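Local coordinates for protein fusion DH (Streptomyces sp. MJ635-86F5, PDB 6K97) that forms the dehydratase of a cremimycin polyketide synthase, here an engineered fusion of its split parts, and probably removes water from beta-hydroxyacyl intermediates, at residues T51-L56 / H133-R138; A63-T66 / T71-P74; A222-G227 / Y231-V236; P243-E246 / V250-A253. One frame throughout, in Å; residues are numbered along the deposited sequence.

Contact 1. Residues T51-L56 / H133-R138; sequences TGRLAL and HGEDVR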
loop_
_atom_site.group_PDB
_atom_site.type_symbol
_atom_site.label_atom_id
_atom_site.label_comp_id
_atom_site.label_asym_id
_atom_site.label_seq_id
_atom_site.Cartn_x
_atom_site.Cartn_y
_atom_site.Cartn_z
ATOM N N THR A 51 2.952 -4.067 4.321
ATOM C CA THR A 51 2.613 -5.360 3.710
ATOM C C THR A 51 3.721 -6.369 3.888
ATOM O O THR A 51 4.898 -6.005 4.031
ATOM C CB THR A 51 2.318 -5.260 2.188
ATOM O OG1 THR A 51 3.544 -5.073 1.442
ATOM C CG2 THR A 51 1.388 -4.099 1.893
ATOM N N GLY A 52 3.340 -7.641 3.865
ATOM C CA GLY A 52 4.316 -8.725 3.893
ATOM C C GLY A 52 3.687 -10.028 3.496
ATOM O O GLY A 52 2.460 -10.164 3.448
ATOM N N ARG A 53 4.545 -10.991 3.207
ATOM C CA ARG A 53 4.123 -12.341 2.859
ATOM C C ARG A 53 4.292 -13.183 4.108
ATOM O O ARG A 53 5.332 -13.120 4.764
ATOM C CB ARG A 53 4.996 -12.909 1.730
ATOM C CG ARG A 53 4.556 -14.287 1.249
ATOM C CD ARG A 53 5.377 -14.762 0.054
ATOM N NE ARG A 53 4.865 -16.038 -0.449
ATOM C CZ ARG A 53 5.288 -17.247 -0.053
ATOM N NH1 ARG A 53 6.266 -17.376 0.848
ATOM N NH2 ARG A 53 4.746 -18.343 -0.567
ATOM N N LEU A 54 3.279 -13.980 4.430
ATOM C CA LEU A 54 3.358 -14.863 5.573
ATOM C C LEU A 54 3.169 -16.349 5.238
ATOM O O LEU A 54 2.065 -16.817 4.929
ATOM C CB LEU A 54 2.348 -14.415 6.588
ATOM C CG LEU A 54 2.516 -15.013 7.971
ATOM C CD1 LEU A 54 3.954 -15.019 8.446
ATOM C CD2 LEU A 54 1.659 -14.174 8.882
ATOM N N ALA A 55 4.276 -17.090 5.302
ATOM C CA ALA A 55 4.302 -18.508 4.972
ATOM C C ALA A 55 4.997 -19.313 6.059
ATOM O O ALA A 55 6.074 -19.011 6.479
ATOM C CB ALA A 55 5.004 -18.729 3.640
ATOM N N LEU A 56 4.382 -20.385 6.490
ATOM C CA LEU A 56 4.953 -21.182 7.554
ATOM C C LEU A 56 6.344 -21.680 7.176
ATOM O O LEU A 56 7.200 -21.781 8.029
ATOM C CB LEU A 56 4.007 -22.316 7.894
ATOM C CG LEU A 56 4.223 -23.007 9.228
ATOM C CD1 LEU A 56 4.245 -22.048 10.370
ATOM C CD2 LEU A 56 3.157 -24.075 9.427
ATOM N N HIS A 133 -5.197 -12.562 3.355
ATOM C CA HIS A 133 -5.896 -13.523 2.548
ATOM C C HIS A 133 -4.901 -14.466 1.919
ATOM O O HIS A 133 -3.725 -14.085 1.677
ATOM C CB HIS A 133 -6.830 -12.851 1.517
ATOM C CG HIS A 133 -6.143 -12.239 0.330
ATOM N ND1 HIS A 133 -5.374 -12.969 -0.542
ATOM C CD2 HIS A 133 -6.220 -10.994 -0.189
ATOM C CE1 HIS A 133 -4.951 -12.185 -1.512
ATOM N NE2 HIS A 133 -5.448 -10.979 -1.318
ATOM N N GLY A 134 -5.376 -15.683 1.631
ATOM C CA GLY A 134 -4.541 -16.715 0.996
ATOM C C GLY A 134 -4.024 -16.244 -0.375
ATOM O O GLY A 134 -4.709 -15.501 -1.114
ATOM N N GLU A 135 -2.807 -16.673 -0.710
ATOM C CA GLU A 135 -2.116 -16.185 -1.918
ATOM C C GLU A 135 -2.886 -16.211 -3.225
ATOM O O GLU A 135 -2.698 -15.306 -4.032
ATOM C CB GLU A 135 -0.778 -16.886 -2.126
ATOM C CG GLU A 135 0.404 -15.998 -1.801
ATOM C CD GLU A 135 1.647 -16.402 -2.566
ATOM O OE1 GLU A 135 1.571 -16.730 -3.781
ATOM O OE2 GLU A 135 2.718 -16.393 -1.933
ATOM N N ASP A 136 -3.744 -17.204 -3.439
ATOM C CA ASP A 136 -4.611 -17.172 -4.629
ATOM C C ASP A 136 -6.109 -17.169 -4.262
ATOM O O ASP A 136 -6.911 -17.935 -4.790
ATOM C CB ASP A 136 -4.219 -18.250 -5.689
ATOM C CG ASP A 136 -3.696 -19.566 -5.074
ATOM O OD1 ASP A 136 -4.299 -20.055 -4.088
ATOM O OD2 ASP A 136 -2.696 -20.119 -5.605
ATOM N N VAL A 137 -6.462 -16.247 -3.368
ATOM C CA VAL A 137 -7.834 -16.026 -2.898
ATOM C C VAL A 137 -8.065 -14.513 -2.894
ATOM O O VAL A 137 -7.121 -13.740 -2.749
ATOM C CB VAL A 137 -8.010 -16.609 -1.477
ATOM C CG1 VAL A 137 -9.292 -16.106 -0.817
ATOM C CG2 VAL A 137 -7.978 -18.131 -1.528
ATOM N N ARG A 138 -9.307 -14.088 -3.065
ATOM C CA ARG A 138 -9.605 -12.660 -3.258
ATOM C C ARG A 138 -9.975 -11.906 -1.984
ATOM O O ARG A 138 -9.668 -10.734 -1.866
ATOM C CB ARG A 138 -10.748 -12.484 -4.266
ATOM C CG ARG A 138 -10.330 -12.570 -5.727
ATOM C CD ARG A 138 -11.504 -12.316 -6.674
ATOM N NE ARG A 138 -12.401 -13.471 -6.810
ATOM C CZ ARG A 138 -13.474 -13.716 -6.054
ATOM N NH1 ARG A 138 -14.202 -14.802 -6.299
ATOM N NH2 ARG A 138 -13.837 -12.894 -5.060
#
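Arg53 and Glu135 are the residues whose backbones come nearest here, yet their CA atoms stay 8.7 Å apart, because strand 110-117 runs between strand 48-55 and strand 126-134 and takes their backbone hydrogen bonds. A salt bridge spans this gap. Arg53 sends its chain out extended, CG anti to the backbone N (chi1 -176°), and Glu135, just past the end of its strand, crosses it at about a right angle. The edge of the guanidinium does the binding: Arg53 NE donates to Glu135 OE2 at 2.6 Å, close to the guanidinium plane and nearly in line with the C-O bond of the acceptor. Arg53 NH2 adds a weak bond to the same Glu135 OE2 at 3.1 Å. One carboxylate oxygen thus takes both donors, and the carboxylate stands 73° from the guanidinium plane. Arg53 NH1 has a second acid, Glu58, while Ser110 on the middle strand gives Glu135 OE2 a weak hydrogen bond. Ala25 and Gly26 of the second subunit pack against Glu135 and Arg53. Lying in the N-terminal part of the fusion, this is a surface salt bridge between next-but-one strands of the antiparallel sheet of a hot-dog fold.

Contact 2. Residues A63-T66 / T71-P74; sequences ADHT and TIVP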
loop_
_atom_site.group_PDB
_atom_site.type_symbol
_atom_site.label_atom_id
_atom_site.label_comp_id
_atom_site.label_asym_id
_atom_site.label_seq_id
_atom_site.Cartn_x
_atom_site.Cartn_y
_atom_site.Cartn_z
ATOM N N ALA A 63 5.304 -22.584 13.787
ATOM C CA ALA A 63 4.727 -23.930 13.950
ATOM C C ALA A 63 4.670 -24.305 15.411
ATOM O O ALA A 63 3.838 -25.079 15.786
ATOM C CB ALA A 63 5.512 -24.989 13.164
ATOM N N ASP A 64 5.512 -23.722 16.258
ATOM C CA ASP A 64 5.461 -24.070 17.692
ATOM C C ASP A 64 4.289 -23.410 18.459
ATOM O O ASP A 64 4.191 -23.593 19.695
ATOM C CB ASP A 64 6.793 -23.747 18.384
ATOM C CG ASP A 64 7.929 -24.649 17.931
ATOM O OD1 ASP A 64 7.613 -25.702 17.341
ATOM O OD2 ASP A 64 9.138 -24.280 18.137
ATOM N N HIS A 65 3.449 -22.625 17.763
ATOM C CA HIS A 65 2.236 -22.057 18.372
ATOM C C HIS A 65 0.983 -22.722 17.819
ATOM O O HIS A 65 0.325 -22.204 16.920
ATOM C CB HIS A 65 2.163 -20.537 18.236
ATOM C CG HIS A 65 1.019 -19.936 18.977
ATOM N ND1 HIS A 65 -0.179 -19.634 18.372
ATOM C CD2 HIS A 65 0.856 -19.655 20.295
ATOM C CE1 HIS A 65 -1.017 -19.159 19.280
ATOM N NE2 HIS A 65 -0.418 -19.168 20.457
ATOM N N THR A 66 0.668 -23.885 18.394
ATOM C CA THR A 66 -0.430 -24.727 17.956
ATOM C C THR A 66 -1.400 -24.881 19.119
ATOM O O THR A 66 -0.996 -25.140 20.249
ATOM C CB THR A 66 0.142 -26.056 17.420
ATOM O OG1 THR A 66 1.005 -25.744 16.291
ATOM C CG2 THR A 66 -0.945 -27.000 16.905
ATOM N N THR A 71 -2.513 -24.671 13.964
ATOM C CA THR A 71 -1.446 -23.703 14.042
ATOM C C THR A 71 -1.927 -22.328 13.596
ATOM O O THR A 71 -2.426 -22.172 12.479
ATOM C CB THR A 71 -0.267 -24.120 13.144
ATOM O OG1 THR A 71 0.236 -25.340 13.670
ATOM C CG2 THR A 71 0.830 -23.067 13.197
ATOM N N ILE A 72 -1.774 -21.346 14.484
ATOM C CA ILE A 72 -2.389 -20.024 14.282
ATOM C C ILE A 72 -1.459 -18.977 14.775
ATOM O O ILE A 72 -0.657 -19.227 15.697
ATOM C CB ILE A 72 -3.722 -19.851 15.039
ATOM C CG1 ILE A 72 -3.536 -19.738 16.555
ATOM C CG2 ILE A 72 -4.668 -21.019 14.777
ATOM C CD1 ILE A 72 -4.861 -19.479 17.274
ATOM N N VAL A 73 -1.525 -17.813 14.134
ATOM C CA VAL A 73 -0.635 -16.752 14.501
ATOM C C VAL A 73 -0.999 -16.367 15.902
ATOM O O VAL A 73 -2.163 -16.118 16.184
ATOM C CB VAL A 73 -0.806 -15.572 13.528
ATOM C CG1 VAL A 73 -0.048 -14.335 14.007
ATOM C CG2 VAL A 73 -0.350 -15.960 12.120
ATOM N N PRO A 74 -0.032 -16.299 16.797
ATOM C CA PRO A 74 -0.389 -15.824 18.172
ATOM C C PRO A 74 -0.859 -14.365 18.266
ATOM O O PRO A 74 -0.529 -13.551 17.409
ATOM C CB PRO A 74 0.913 -15.981 18.981
ATOM C CG PRO A 74 1.993 -16.026 17.974
ATOM C CD PRO A 74 1.422 -16.403 16.619
#
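Ala63 meets Thr71 through its backbone, with Ala63 CA 4.1 Å from Thr71 CG2, and its carbonyl ends a short chain of hydrogen bonds. His65 follows with the densest set of contacts. Its CG is anti to the backbone N (chi1 -174°), which carries the ring across to residues 72-74. There His65 ND1 donates to Ile72 O at 2.7 Å, the acceptor near the ring plane and the N-H tilted 29° from the carbonyl plane. Pro74 lies over one face of the imidazole in a CH-pi contact, its CB 3.7 Å from the ring centroid and almost on the normal. Bonded at an edge and covered on a face, the ring is fixed in rotation. The backbone of His65 adds a weak bond, Ile72 N to His65 O at 3.3 Å. Thr66 pairs with Thr71 as an antiparallel non-hydrogen-bonded pair, and the chain of bonds runs through it: Thr71 OG1 donates to Thr66 OG1 at 2.8 Å, and Thr66 OG1 in turn donates to Ala63 O. Phe217, from the C-terminal part of the fusion, also meets the His65 ring. In spacing, His65 and Pro74 match the ends of the HxxxGxxxxP motif of polyketide synthase dehydratases, whose histidine is the family's catalytic base, consistent with an active-site turn.

Contact 3. Residues A222-G227 / Y231-V236; sequences AAWSSG and YADVEV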
loop_
_atom_site.group_PDB
_atom_site.type_symbol
_atom_site.label_atom_id
_atom_site.label_comp_id
_atom_site.label_asym_id
_atom_site.label_seq_id
_atom_site.Cartn_x
_atom_site.Cartn_y
_atom_site.Cartn_z
ATOM N N ALA A 222 10.912 -19.653 34.710
ATOM C CA ALA A 222 10.769 -19.632 36.190
ATOM C C ALA A 222 9.611 -18.729 36.621
ATOM O O ALA A 222 9.283 -17.796 35.941
ATOM C CB ALA A 222 12.056 -19.171 36.852
ATOM N N ALA A 223 8.969 -19.020 37.744
ATOM C CA ALA A 223 7.825 -18.233 38.181
ATOM C C ALA A 223 7.500 -18.416 39.652
ATOM O O ALA A 223 7.595 -19.505 40.173
ATOM C CB ALA A 223 6.627 -18.580 37.347
ATOM N N TRP A 224 7.114 -17.326 40.309
ATOM C CA TRP A 224 6.720 -17.313 41.736
ATOM C C TRP A 224 5.419 -16.582 41.845
ATOM O O TRP A 224 5.166 -15.647 41.096
ATOM C CB TRP A 224 7.748 -16.580 42.586
ATOM C CG TRP A 224 9.135 -17.042 42.371
ATOM C CD1 TRP A 224 9.858 -17.890 43.187
ATOM C CD2 TRP A 224 10.014 -16.704 41.273
ATOM N NE1 TRP A 224 11.118 -18.101 42.661
ATOM C CE2 TRP A 224 11.242 -17.390 41.489
ATOM C CE3 TRP A 224 9.895 -15.892 40.151
ATOM C CZ2 TRP A 224 12.344 -17.277 40.610
ATOM C CZ3 TRP A 224 11.007 -15.772 39.272
ATOM C CH2 TRP A 224 12.214 -16.466 39.524
ATOM N N SER A 225 4.580 -16.988 42.766
ATOM C CA SER A 225 3.439 -16.172 43.112
ATOM C C SER A 225 3.480 -15.802 44.582
ATOM O O SER A 225 4.003 -16.542 45.408
ATOM C CB SER A 225 2.141 -16.880 42.776
ATOM O OG SER A 225 2.120 -18.103 43.409
ATOM N N SER A 226 2.970 -14.610 44.867
ATOM C CA SER A 226 2.769 -14.090 46.214
ATOM C C SER A 226 1.500 -13.267 46.175
ATOM O O SER A 226 1.406 -12.289 45.412
ATOM C CB SER A 226 3.942 -13.186 46.616
ATOM O OG SER A 226 4.080 -12.094 45.705
ATOM N N GLY A 227 0.521 -13.650 46.975
ATOM C CA GLY A 227 -0.759 -12.976 46.964
ATOM C C GLY A 227 -1.378 -13.253 45.618
ATOM O O GLY A 227 -1.208 -14.338 45.060
ATOM N N TYR A 231 5.202 -13.345 39.321
ATOM C CA TYR A 231 6.465 -12.864 38.779
ATOM C C TYR A 231 7.086 -13.932 37.901
ATOM O O TYR A 231 7.174 -15.085 38.313
ATOM C CB TYR A 231 7.437 -12.553 39.907
ATOM C CG TYR A 231 6.981 -11.414 40.777
ATOM C CD1 TYR A 231 6.165 -11.646 41.890
ATOM C CD2 TYR A 231 7.325 -10.105 40.475
ATOM C CE1 TYR A 231 5.724 -10.606 42.686
ATOM C CE2 TYR A 231 6.876 -9.055 41.266
ATOM C CZ TYR A 231 6.094 -9.320 42.381
ATOM O OH TYR A 231 5.658 -8.281 43.173
ATOM N N ALA A 232 7.526 -13.568 36.701
ATOM C CA ALA A 232 7.994 -14.554 35.737
ATOM C C ALA A 232 9.299 -14.153 35.066
ATOM O O ALA A 232 9.442 -13.002 34.645
ATOM C CB ALA A 232 6.925 -14.724 34.683
ATOM N N ASP A 233 10.241 -15.088 34.947
ATOM C CA ASP A 233 11.373 -14.907 34.060
ATOM C C ASP A 233 11.027 -15.609 32.749
ATOM O O ASP A 233 10.716 -16.795 32.741
ATOM C CB ASP A 233 12.648 -15.486 34.652
ATOM C CG ASP A 233 13.211 -14.642 35.772
ATOM O OD1 ASP A 233 12.547 -13.682 36.222
ATOM O OD2 ASP A 233 14.348 -14.909 36.185
ATOM N N VAL A 234 11.063 -14.856 31.653
ATOM C CA VAL A 234 10.823 -15.398 30.330
ATOM C C VAL A 234 12.015 -15.093 29.432
ATOM O O VAL A 234 12.745 -14.131 29.635
ATOM C CB VAL A 234 9.503 -14.875 29.703
ATOM C CG1 VAL A 234 8.352 -15.127 30.641
ATOM C CG2 VAL A 234 9.552 -13.386 29.425
ATOM N N GLU A 235 12.204 -15.956 28.456
ATOM C CA GLU A 235 13.286 -15.873 27.493
ATOM C C GLU A 235 12.745 -16.477 26.188
ATOM O O GLU A 235 11.673 -17.033 26.196
ATOM C CB GLU A 235 14.526 -16.592 27.981
ATOM C CG GLU A 235 15.795 -15.854 27.545
ATOM C CD GLU A 235 17.062 -16.361 28.220
ATOM O OE1 GLU A 235 16.994 -17.431 28.903
ATOM O OE2 GLU A 235 18.107 -15.693 28.036
ATOM N N VAL A 236 13.416 -16.275 25.059
ATOM C CA VAL A 236 12.937 -16.868 23.810
ATOM C C VAL A 236 13.414 -18.323 23.766
ATOM O O VAL A 236 14.633 -18.589 23.813
ATOM C CB VAL A 236 13.470 -16.111 22.568
ATOM C CG1 VAL A 236 12.902 -16.714 21.292
ATOM C CG2 VAL A 236 13.100 -14.650 22.651
#
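Ala222 to Trp224 pair with Tyr231 to Asp233 in two antiparallel strands whose axes come within 4.8 Å and run at 170°. Backbone hydrogen bonds come first. Trp224 and Tyr231 form a fully bonded pair, Tyr231 N to Trp224 O at 2.9 Å and Trp224 N to Tyr231 O at 3.0 Å. Asp233 N reaches Ala222 O at 3.0 Å, whereas the return bond from Ala222 N is weak. Between these pairs Ala223 faces Ala232, and Ala223 CA makes a CA-H...O contact with Tyr231 O at 3.2 Å. Among the side chains, Trp224 leans across its neighbour strand: with CG beside the backbone N (chi1 -51°), its benzo edge brings CE3 within 3.4 Å of Tyr231 O and 4.2 Å of Tyr231 CB. CZ3 approaches Asp233 OD1, an oxygen whose main partner is Arg293 on strand 291-298. Replacing Trp224 by a serine removes that edge and is likely to leave a gap beside the Tyr231 backbone and CB and next to the Asp233 carboxylate. At the far end Ser226 OG meets the edge of the Tyr231 ring at CE1, while His295 stacks on that ring. Together the strands make a tight beta hairpin near the sheet's end in the predicted C-terminal hot-dog fold.

Contact 4. Residues P243-E246 / V250-A253; sequences PKPE and VHPA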
loop_
_atom_site.group_PDB
_atom_site.type_symbol
_atom_site.label_atom_id
_atom_site.label_comp_id
_atom_site.label_asym_id
_atom_site.label_seq_id
_atom_site.Cartn_x
_atom_site.Cartn_y
_atom_site.Cartn_z
ATOM N N PRO A 243 13.911 -15.791 14.157
ATOM C CA PRO A 243 14.672 -14.593 14.084
ATOM C C PRO A 243 14.950 -14.175 15.508
ATOM O O PRO A 243 14.173 -14.477 16.418
ATOM C CB PRO A 243 13.720 -13.585 13.403
ATOM C CG PRO A 243 12.694 -14.430 12.748
ATOM C CD PRO A 243 12.529 -15.531 13.745
ATOM N N LYS A 244 16.073 -13.514 15.707
ATOM C CA LYS A 244 16.475 -13.101 17.035
ATOM C C LYS A 244 15.556 -12.041 17.644
ATOM O O LYS A 244 15.005 -11.178 16.941
ATOM C CB LYS A 244 17.892 -12.596 16.967
ATOM C CG LYS A 244 18.868 -13.569 16.348
ATOM C CD LYS A 244 18.776 -14.868 17.112
ATOM C CE LYS A 244 20.074 -15.653 17.011
ATOM N NZ LYS A 244 19.956 -16.912 17.799
ATOM N N PRO A 245 15.389 -12.078 18.969
ATOM C CA PRO A 245 14.535 -11.073 19.660
ATOM C C PRO A 245 14.991 -9.620 19.454
ATOM O O PRO A 245 14.153 -8.684 19.335
ATOM C CB PRO A 245 14.603 -11.491 21.130
ATOM C CG PRO A 245 15.796 -12.405 21.249
ATOM C CD PRO A 245 15.999 -13.044 19.906
ATOM N N GLU A 246 16.285 -9.437 19.260
ATOM C CA GLU A 246 16.836 -8.127 18.904
ATOM C C GLU A 246 16.255 -7.548 17.593
ATOM O O GLU A 246 16.320 -6.315 17.335
ATOM C CB GLU A 246 18.384 -8.209 18.850
ATOM C CG GLU A 246 19.049 -8.499 20.203
ATOM C CD GLU A 246 18.999 -9.966 20.641
ATOM O OE1 GLU A 246 18.374 -10.805 19.944
ATOM O OE2 GLU A 246 19.476 -10.301 21.727
ATOM N N VAL A 250 8.984 -6.425 20.257
ATOM C CA VAL A 250 9.003 -7.458 21.288
ATOM C C VAL A 250 8.641 -8.843 20.686
ATOM O O VAL A 250 7.572 -9.049 20.221
ATOM C CB VAL A 250 8.002 -7.162 22.413
ATOM C CG1 VAL A 250 8.222 -8.150 23.531
ATOM C CG2 VAL A 250 8.151 -5.755 22.943
ATOM N N HIS A 251 9.578 -9.765 20.745
ATOM C CA HIS A 251 9.498 -11.047 20.139
ATOM C C HIS A 251 8.182 -11.623 20.639
ATOM O O HIS A 251 7.969 -11.725 21.828
ATOM C CB HIS A 251 10.724 -11.918 20.548
ATOM C CG HIS A 251 10.923 -13.154 19.695
ATOM N ND1 HIS A 251 9.977 -14.143 19.583
ATOM C CD2 HIS A 251 11.965 -13.564 18.931
ATOM C CE1 HIS A 251 10.419 -15.104 18.791
ATOM N NE2 HIS A 251 11.625 -14.778 18.381
ATOM N N PRO A 252 7.299 -12.002 19.714
ATOM C CA PRO A 252 6.018 -12.538 20.091
ATOM C C PRO A 252 6.063 -13.746 21.043
ATOM O O PRO A 252 5.209 -13.845 21.896
ATOM C CB PRO A 252 5.432 -12.943 18.760
ATOM C CG PRO A 252 6.001 -11.954 17.790
ATOM C CD PRO A 252 7.387 -11.716 18.280
ATOM N N ALA A 253 7.065 -14.620 20.922
ATOM C CA ALA A 253 7.262 -15.744 21.882
ATOM C C ALA A 253 7.594 -15.269 23.315
ATOM O O ALA A 253 7.158 -15.867 24.308
ATOM C CB ALA A 253 8.357 -16.683 21.390
#
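His251 packs obliquely against Pro245, and Pro243 adds its carbonyl. His251, the most deeply engaged, has its CG anti to the backbone N (chi1 -165°), which turns an edge of the ring toward residues 243-245. Along that edge His251 CD2 lies 3.7 Å from Pro245 CA, and His251 CB packs against Pro245 CB at 3.9 Å, so the proline adjoins the ring's rim and not its face. From Pro243 comes a backbone acceptor near the ring plane: His251 NE2 donates to Pro243 O at 3.2 Å, a weak bond with a bent N-H angle of 126°. Ser242 OG is a further weak partner of this nitrogen, and Trp61, from the N-terminal part of the fusion, meets the ring edge-to-face. The other ring nitrogen faces the helix, His251 ND1 accepting from Ala253 N at 3.2 Å as the N-cap of helix 252-266. An alanine in place of His251 is likely to leave Ala253 N without its cap and Pro245 beside a gap. His251 opens the HPALLD sequence familiar from the second hot dog of these dehydratases. One nitrogen accepting and the other donating weakly is consistent with the tautomer that carries its hydrogen on NE2, joining the 243-246 loop to the helix start.

Contact 2 is nested inside the chain loop that contact 1 closes, and the two touch: Leu56 CD1 lies 3.6 Å from Ala63 N, and Leu54 packs on Val73. In the C-terminal part, contacts 3 and 4 follow in series and join through Val236, whose CG1 is 3.7 Å from His251 NE2. Of the contacts in different parts of the fusion, contacts 2 and 4 lie nearest, centres about 15 Å and nearest atoms about 5 Å apart. These two carry the histidine motif and the start of the HPALLD helix, so they probably flank the active site. Contacts 1 and 3 lie on opposite sides of the chain's centre, with centres about 36 Å apart.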